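PDB 1HJS: beta-1,4-galactanase from Thielavia heterothallica, which hydrolyses the beta-1,4-galactosidic linkages of type I arabinogalactans as an endo-acting family 53 glycoside hydrolase built on a TIM barrel. Local coordinates for residues I136-L141 and G145-W150; W190-V195 and K235-E240. All blocks are in the same frame, centred on the assembly; numbering follows the deposited sequence.

Contact 1 (I136-L141 and G145-W150); sequences IRAGLL and GRTENW
A small beta hairpin in the loop that follows barrel strand 129-132 brings Ala138-Leu141 against Gly145-Thr147, and it illustrates how a few backbone bonds can organise a catalytic-side loop. Thr147 N donates to Ala138 O at 3.2 Å, nearly straight (167°). Leu140 N donates to Gly145 O at 2.9 Å, and Gly145 N closes the turn end on Leu141 O at 3.0 Å. Between the first two bonds lies the antiparallel non-hydrogen-bonded pair Gly139-Arg146. Gly139 CA sits 3.0 Å from Gly145 O in a CA-H...O contact, and a CB would run into that oxygen.

In this (beta/alpha)8 enzyme the segment leading into the hairpin follows directly on Glu135, the probable proton donor, and Arg137 forms a salt bridge through NH1 with Asp180 OD2. Trp142 NE1, in the hairpin turn, is a second donor to Ala138 O.

The side chains gather round Ala138. Arg146 leaves its backbone with CG anti to N (chi1 177°) and bends at chi2, which lays CD 3.5 Å from Ala138 O and brings one guanidinium face over Ala138 CB; Trp142 adds a cation-pi contact. Thr147 puts CG2 alongside the Ala138-Gly139 peptide, 3.6 Å from Ala138 C. A glycine in place of Thr147 would keep the backbone N-H but lose CB, CG2 and the hydroxyl, and would probably leave a gap beside that peptide. A cis peptide follows, between Thr147 and Glu148.

Contact 2 (W190-V195 and K235-E240); sequences WWYTNV and KTWNKE
Tyr192 CB rests over one face of the Trp237 indole, a CH-pi contact in which the carbon lies 3.8 Å from the centroid of the six-membered ring and 24° off its normal. The two residues belong to helices 185-196 and 223-237, consecutive helices in the outer layer of the (beta/alpha)8 barrel, and the contact exemplifies how one large side chain can bridge helices whose backbones stay well apart: even the nearest CA atoms, of Tyr192 and Trp237, are 9.1 Å from each other.

Tyr192 CB comes closest to Trp237 CZ2, at 3.5 Å. The phenol ring itself meets the indole obliquely, with planes at 48°, and its CD2 only grazes Trp237 CZ3. At the rim of the indole, Thr193 OG1 lies near the ring plane, 4.0 Å from CZ2. This hydroxyl is placed by its own helix: with OG1 beside the backbone N (chi1 -63°), it bonds to Asn189 O one turn earlier.

The opposite face of the Trp237 indole is occupied from within its own helix, by Thr236 CG2 3.3 Å above the plane, which sandwiches the ring between the two helices' side chains. Further contacts with Trp185, Asn189 and Leu196 extend its docking along helix 185-196. Inward, Met209 of strand 208-212 touches both Tyr192 and Trp237, while Ile177 and Leu179 of strand 174-179 also touch the tyrosine.

Behind Tyr192, Trp191 CE3 lies 3.7 Å above one face of the phenol. One residue before Trp191, Trp190 O accepts two bonds from opposite faces of its carbonyl plane, one from the backbone N of Asn194 and the other from its side chain, with Asn194 ND2 2.8 Å from Trp190 O.

Contacts 1 and 2 show two levels of barrel construction. Contact 1 is mostly buried and local, its strands separated by a short turn and joined chiefly through backbone polar groups, in the segment that follows the probable proton donor. Contact 2 is partly buried in the outer helical layer, spans 39 intervening residues, and relies on aromatic and aliphatic packing with no hydrogen bond across it. They hold different elements, yet they touch. Trp150, at the start of helix 150-165, meets Trp190 and Trp191 edge-to-face, and Trp191 NE1 comes within 2.9 Å of Ile136 O. Helix 185-196 thus packs against the hairpin region as well as against helix 223-237.

Contact 1 (I136-L141 and G145-W150)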
loop_
_atom_site.group_PDB
_atom_site.type_symbol
_atom_site.label_atom_id
_atom_site.label_comp_id
_atom_site.label_asym_id
_atom_site.label_seq_id
_atom_site.Cartn_x
_atom_site.Cartn_y
_atom_site.Cartn_z
ATOM N N ILE A 136 -8.371 -5.317 2.875
ATOM C CA ILE A 136 -9.376 -5.938 3.730
ATOM C C ILE A 136 -10.715 -6.173 3.037
ATOM O O ILE A 136 -11.779 -6.050 3.651
ATOM C CB ILE A 136 -9.592 -5.102 5.014
ATOM C CG1 ILE A 136 -9.979 -3.662 4.659
ATOM C CG2 ILE A 136 -8.317 -5.112 5.850
ATOM C CD1 ILE A 136 -10.325 -2.809 5.882
ATOM N N ARG A 137 -10.649 -6.536 1.757
ATOM C CA ARG A 137 -11.836 -6.797 0.944
ATOM C C ARG A 137 -12.663 -7.973 1.470
ATOM O O ARG A 137 -13.871 -8.060 1.221
ATOM C CB ARG A 137 -11.410 -7.081 -0.492
ATOM C CG ARG A 137 -12.551 -7.223 -1.471
ATOM C CD ARG A 137 -12.103 -8.114 -2.617
ATOM N NE ARG A 137 -12.284 -9.520 -2.299
ATOM C CZ ARG A 137 -11.616 -10.517 -2.871
ATOM N NH1 ARG A 137 -10.694 -10.274 -3.795
ATOM N NH2 ARG A 137 -11.898 -11.766 -2.537
ATOM N N ALA A 138 -12.011 -8.893 2.171
ATOM C CA ALA A 138 -12.711 -10.036 2.749
ATOM C C ALA A 138 -12.685 -9.878 4.270
ATOM O O ALA A 138 -12.831 -10.845 5.018
ATOM C CB ALA A 138 -12.038 -11.341 2.329
ATOM N N GLY A 139 -12.490 -8.640 4.716
ATOM C CA GLY A 139 -12.449 -8.353 6.137
ATOM C C GLY A 139 -11.043 -8.379 6.704
ATOM O O GLY A 139 -10.051 -8.333 5.962
ATOM N N LEU A 140 -10.957 -8.455 8.027
ATOM C CA LEU A 140 -9.674 -8.489 8.717
ATOM C C LEU A 140 -9.835 -9.264 10.015
ATOM O O LEU A 140 -10.955 -9.594 10.405
ATOM C CB LEU A 140 -9.208 -7.068 9.045
ATOM C CG LEU A 140 -10.002 -6.336 10.139
ATOM C CD1 LEU A 140 -9.219 -5.111 10.601
ATOM C CD2 LEU A 140 -11.376 -5.936 9.615
ATOM N N LEU A 141 -8.717 -9.552 10.675
ATOM C CA LEU A 141 -8.734 -10.261 11.952
ATOM C C LEU A 141 -9.754 -11.402 11.945
ATOM O O LEU A 141 -10.704 -11.408 12.727
ATOM C CB LEU A 141 -9.059 -9.263 13.072
ATOM C CG LEU A 141 -8.035 -8.121 13.184
ATOM C CD1 LEU A 141 -8.593 -6.973 14.004
ATOM C CD2 LEU A 141 -6.761 -8.654 13.803
ATOM N N GLY A 145 -13.520 -10.641 12.068
ATOM C CA GLY A 145 -13.797 -9.586 11.107
ATOM C C GLY A 145 -13.907 -10.086 9.677
ATOM O O GLY A 145 -13.684 -9.334 8.729
ATOM N N ARG A 146 -14.254 -11.361 9.524
ATOM C CA ARG A 146 -14.405 -11.975 8.204
ATOM C C ARG A 146 -15.736 -11.586 7.567
ATOM O O ARG A 146 -16.766 -11.580 8.239
ATOM C CB ARG A 146 -14.350 -13.501 8.342
ATOM C CG ARG A 146 -14.577 -14.282 7.038
ATOM C CD ARG A 146 -13.387 -14.142 6.098
ATOM N NE ARG A 146 -13.364 -15.168 5.049
ATOM C CZ ARG A 146 -14.051 -15.113 3.912
ATOM N NH1 ARG A 146 -14.836 -14.075 3.643
ATOM N NH2 ARG A 146 -13.945 -16.101 3.032
ATOM N N THR A 147 -15.724 -11.251 6.278
ATOM C CA THR A 147 -16.970 -10.919 5.597
ATOM C C THR A 147 -17.758 -12.234 5.577
ATOM O O THR A 147 -17.156 -13.299 5.421
ATOM C CB THR A 147 -16.722 -10.422 4.150
ATOM O OG1 THR A 147 -15.817 -11.307 3.481
ATOM C CG2 THR A 147 -16.131 -9.024 4.159
ATOM N N GLU A 148 -19.087 -12.183 5.690
ATOM C CA GLU A 148 -19.858 -10.946 5.787
ATOM C C GLU A 148 -20.254 -10.469 7.191
ATOM O O GLU A 148 -21.393 -10.052 7.410
ATOM C CB GLU A 148 -21.110 -11.090 4.919
ATOM C CG GLU A 148 -20.795 -11.494 3.481
ATOM C CD GLU A 148 -21.900 -12.317 2.841
ATOM O OE1 GLU A 148 -23.019 -11.794 2.680
ATOM O OE2 GLU A 148 -21.647 -13.492 2.500
ATOM N N ASN A 149 -19.317 -10.532 8.133
ATOM C CA ASN A 149 -19.547 -10.053 9.499
ATOM C C ASN A 149 -19.401 -8.524 9.435
ATOM O O ASN A 149 -18.499 -7.957 10.056
ATOM C CB ASN A 149 -18.478 -10.617 10.452
ATOM C CG ASN A 149 -18.931 -11.870 11.186
ATOM O OD1 ASN A 149 -18.104 -12.697 11.599
ATOM N ND2 ASN A 149 -20.235 -12.007 11.376
ATOM N N TRP A 150 -20.281 -7.865 8.682
ATOM C CA TRP A 150 -20.225 -6.413 8.510
ATOM C C TRP A 150 -20.237 -5.625 9.817
ATOM O O TRP A 150 -19.495 -4.656 9.969
ATOM C CB TRP A 150 -21.382 -5.938 7.625
ATOM C CG TRP A 150 -21.400 -6.576 6.267
ATOM C CD1 TRP A 150 -22.405 -7.329 5.725
ATOM C CD2 TRP A 150 -20.371 -6.507 5.272
ATOM N NE1 TRP A 150 -22.066 -7.732 4.454
ATOM C CE2 TRP A 150 -20.822 -7.240 4.152
ATOM C CE3 TRP A 150 -19.110 -5.891 5.218
ATOM C CZ2 TRP A 150 -20.059 -7.376 2.986
ATOM C CZ3 TRP A 150 -18.350 -6.027 4.059
ATOM C CH2 TRP A 150 -18.830 -6.765 2.959
#

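Contact 2 (W190-V195 and K235-E240)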
loop_
_atom_site.group_PDB
_atom_site.type_symbol
_atom_site.label_atom_id
_atom_site.label_comp_id
_atom_site.label_asym_id
_atom_site.label_seq_id
_atom_site.Cartn_x
_atom_site.Cartn_y
_atom_site.Cartn_z
ATOM N N TRP A 190 -19.919 -2.926 -3.113
ATOM C CA TRP A 190 -20.485 -3.924 -2.214
ATOM C C TRP A 190 -19.883 -3.797 -0.809
ATOM O O TRP A 190 -20.599 -3.802 0.196
ATOM C CB TRP A 190 -20.205 -5.317 -2.786
ATOM C CG TRP A 190 -20.444 -6.469 -1.855
ATOM C CD1 TRP A 190 -21.647 -7.004 -1.489
ATOM C CD2 TRP A 190 -19.438 -7.256 -1.202
ATOM N NE1 TRP A 190 -21.451 -8.080 -0.651
ATOM C CE2 TRP A 190 -20.106 -8.255 -0.459
ATOM C CE3 TRP A 190 -18.037 -7.211 -1.173
ATOM C CZ2 TRP A 190 -19.419 -9.206 0.304
ATOM C CZ3 TRP A 190 -17.351 -8.157 -0.412
ATOM C CH2 TRP A 190 -18.049 -9.142 0.318
ATOM N N TRP A 191 -18.562 -3.668 -0.750
ATOM C CA TRP A 191 -17.860 -3.573 0.523
ATOM C C TRP A 191 -18.192 -2.308 1.314
ATOM O O TRP A 191 -18.671 -2.388 2.447
ATOM C CB TRP A 191 -16.345 -3.643 0.292
ATOM C CG TRP A 191 -15.565 -3.978 1.534
ATOM C CD1 TRP A 191 -15.194 -5.224 1.958
ATOM C CD2 TRP A 191 -15.064 -3.057 2.508
ATOM N NE1 TRP A 191 -14.489 -5.134 3.132
ATOM C CE2 TRP A 191 -14.395 -3.814 3.494
ATOM C CE3 TRP A 191 -15.116 -1.661 2.646
ATOM C CZ2 TRP A 191 -13.776 -3.226 4.605
ATOM C CZ3 TRP A 191 -14.500 -1.074 3.753
ATOM C CH2 TRP A 191 -13.840 -1.858 4.717
ATOM N N TYR A 192 -17.933 -1.144 0.725
ATOM C CA TYR A 192 -18.199 0.118 1.414
ATOM C C TYR A 192 -19.666 0.301 1.797
ATOM O O TYR A 192 -19.968 0.781 2.889
ATOM C CB TYR A 192 -17.727 1.301 0.562
ATOM C CG TYR A 192 -16.221 1.486 0.585
ATOM C CD1 TYR A 192 -15.564 1.857 1.762
ATOM C CD2 TYR A 192 -15.451 1.261 -0.557
ATOM C CE1 TYR A 192 -14.173 1.999 1.801
ATOM C CE2 TYR A 192 -14.061 1.397 -0.529
ATOM C CZ TYR A 192 -13.430 1.763 0.649
ATOM O OH TYR A 192 -12.056 1.887 0.677
ATOM N N THR A 193 -20.574 -0.093 0.914
ATOM C CA THR A 193 -21.997 0.048 1.207
ATOM C C THR A 193 -22.389 -0.746 2.454
ATOM O O THR A 193 -23.044 -0.221 3.358
ATOM C CB THR A 193 -22.861 -0.419 0.023
ATOM O OG1 THR A 193 -22.610 0.423 -1.112
ATOM C CG2 THR A 193 -24.344 -0.347 0.382
ATOM N N ASN A 194 -21.975 -2.007 2.512
ATOM C CA ASN A 194 -22.313 -2.855 3.649
ATOM C C ASN A 194 -21.607 -2.479 4.945
ATOM O O ASN A 194 -22.160 -2.638 6.030
ATOM C CB ASN A 194 -22.043 -4.316 3.301
ATOM C CG ASN A 194 -23.114 -4.897 2.402
ATOM O OD1 ASN A 194 -24.284 -4.944 2.777
ATOM N ND2 ASN A 194 -22.724 -5.339 1.210
ATOM N N VAL A 195 -20.383 -1.983 4.838
ATOM C CA VAL A 195 -19.649 -1.578 6.024
ATOM C C VAL A 195 -20.225 -0.282 6.601
ATOM O O VAL A 195 -20.453 -0.183 7.808
ATOM C CB VAL A 195 -18.153 -1.372 5.704
ATOM C CG1 VAL A 195 -17.449 -0.699 6.874
ATOM C CG2 VAL A 195 -17.501 -2.720 5.418
ATOM N N LYS A 235 -17.425 9.883 -6.714
ATOM C CA LYS A 235 -18.685 10.592 -6.644
ATOM C C LYS A 235 -19.642 10.030 -5.596
ATOM O O LYS A 235 -20.551 10.727 -5.155
ATOM C CB LYS A 235 -19.350 10.623 -8.012
ATOM C CG LYS A 235 -20.211 9.444 -8.283
ATOM C CD LYS A 235 -21.507 9.893 -8.910
ATOM C CE LYS A 235 -21.454 9.772 -10.412
ATOM N NZ LYS A 235 -22.794 9.936 -11.031
ATOM N N THR A 236 -19.439 8.781 -5.185
ATOM C CA THR A 236 -20.316 8.189 -4.178
ATOM C C THR A 236 -19.947 8.620 -2.759
ATOM O O THR A 236 -20.825 9.002 -1.984
ATOM C CB THR A 236 -20.293 6.637 -4.208
ATOM O OG1 THR A 236 -20.673 6.165 -5.504
ATOM C CG2 THR A 236 -21.271 6.075 -3.180
ATOM N N TRP A 237 -18.657 8.570 -2.427
ATOM C CA TRP A 237 -18.192 8.911 -1.086
ATOM C C TRP A 237 -17.287 10.143 -0.954
ATOM O O TRP A 237 -16.984 10.573 0.155
ATOM C CB TRP A 237 -17.519 7.683 -0.471
ATOM C CG TRP A 237 -18.464 6.528 -0.342
ATOM C CD1 TRP A 237 -19.508 6.419 0.532
ATOM C CD2 TRP A 237 -18.493 5.347 -1.152
ATOM N NE1 TRP A 237 -20.189 5.246 0.314
ATOM C CE2 TRP A 237 -19.587 4.569 -0.714
ATOM C CE3 TRP A 237 -17.702 4.872 -2.205
ATOM C CZ2 TRP A 237 -19.912 3.340 -1.296
ATOM C CZ3 TRP A 237 -18.026 3.649 -2.783
ATOM C CH2 TRP A 237 -19.122 2.898 -2.326
ATOM N N ASN A 238 -16.852 10.695 -2.082
ATOM C CA ASN A 238 -16.026 11.903 -2.105
ATOM C C ASN A 238 -14.790 11.876 -1.194
ATOM O O ASN A 238 -14.454 12.882 -0.569
ATOM C CB ASN A 238 -16.895 13.111 -1.742
ATOM C CG ASN A 238 -16.185 14.440 -1.958
ATOM O OD1 ASN A 238 -16.267 15.337 -1.120
ATOM N ND2 ASN A 238 -15.500 14.576 -3.086
ATOM N N LYS A 239 -14.098 10.740 -1.132
ATOM C CA LYS A 239 -12.892 10.628 -0.306
ATOM C C LYS A 239 -11.673 10.761 -1.209
ATOM O O LYS A 239 -11.786 10.603 -2.423
ATOM C CB LYS A 239 -12.840 9.260 0.389
ATOM C CG LYS A 239 -13.874 9.075 1.488
ATOM C CD LYS A 239 -13.664 10.093 2.598
ATOM C CE LYS A 239 -14.662 9.906 3.724
ATOM N NZ LYS A 239 -14.440 10.922 4.801
ATOM N N GLU A 240 -10.511 11.065 -0.638
ATOM C CA GLU A 240 -9.314 11.156 -1.464
ATOM C C GLU A 240 -9.041 9.731 -1.918
ATOM O O GLU A 240 -9.273 8.783 -1.172
ATOM C CB GLU A 240 -8.127 11.703 -0.673
ATOM C CG GLU A 240 -8.281 13.163 -0.278
ATOM C CD GLU A 240 -6.948 13.826 0.029
ATOM O OE1 GLU A 240 -6.145 13.225 0.768
ATOM O OE2 GLU A 240 -6.710 14.947 -0.470
#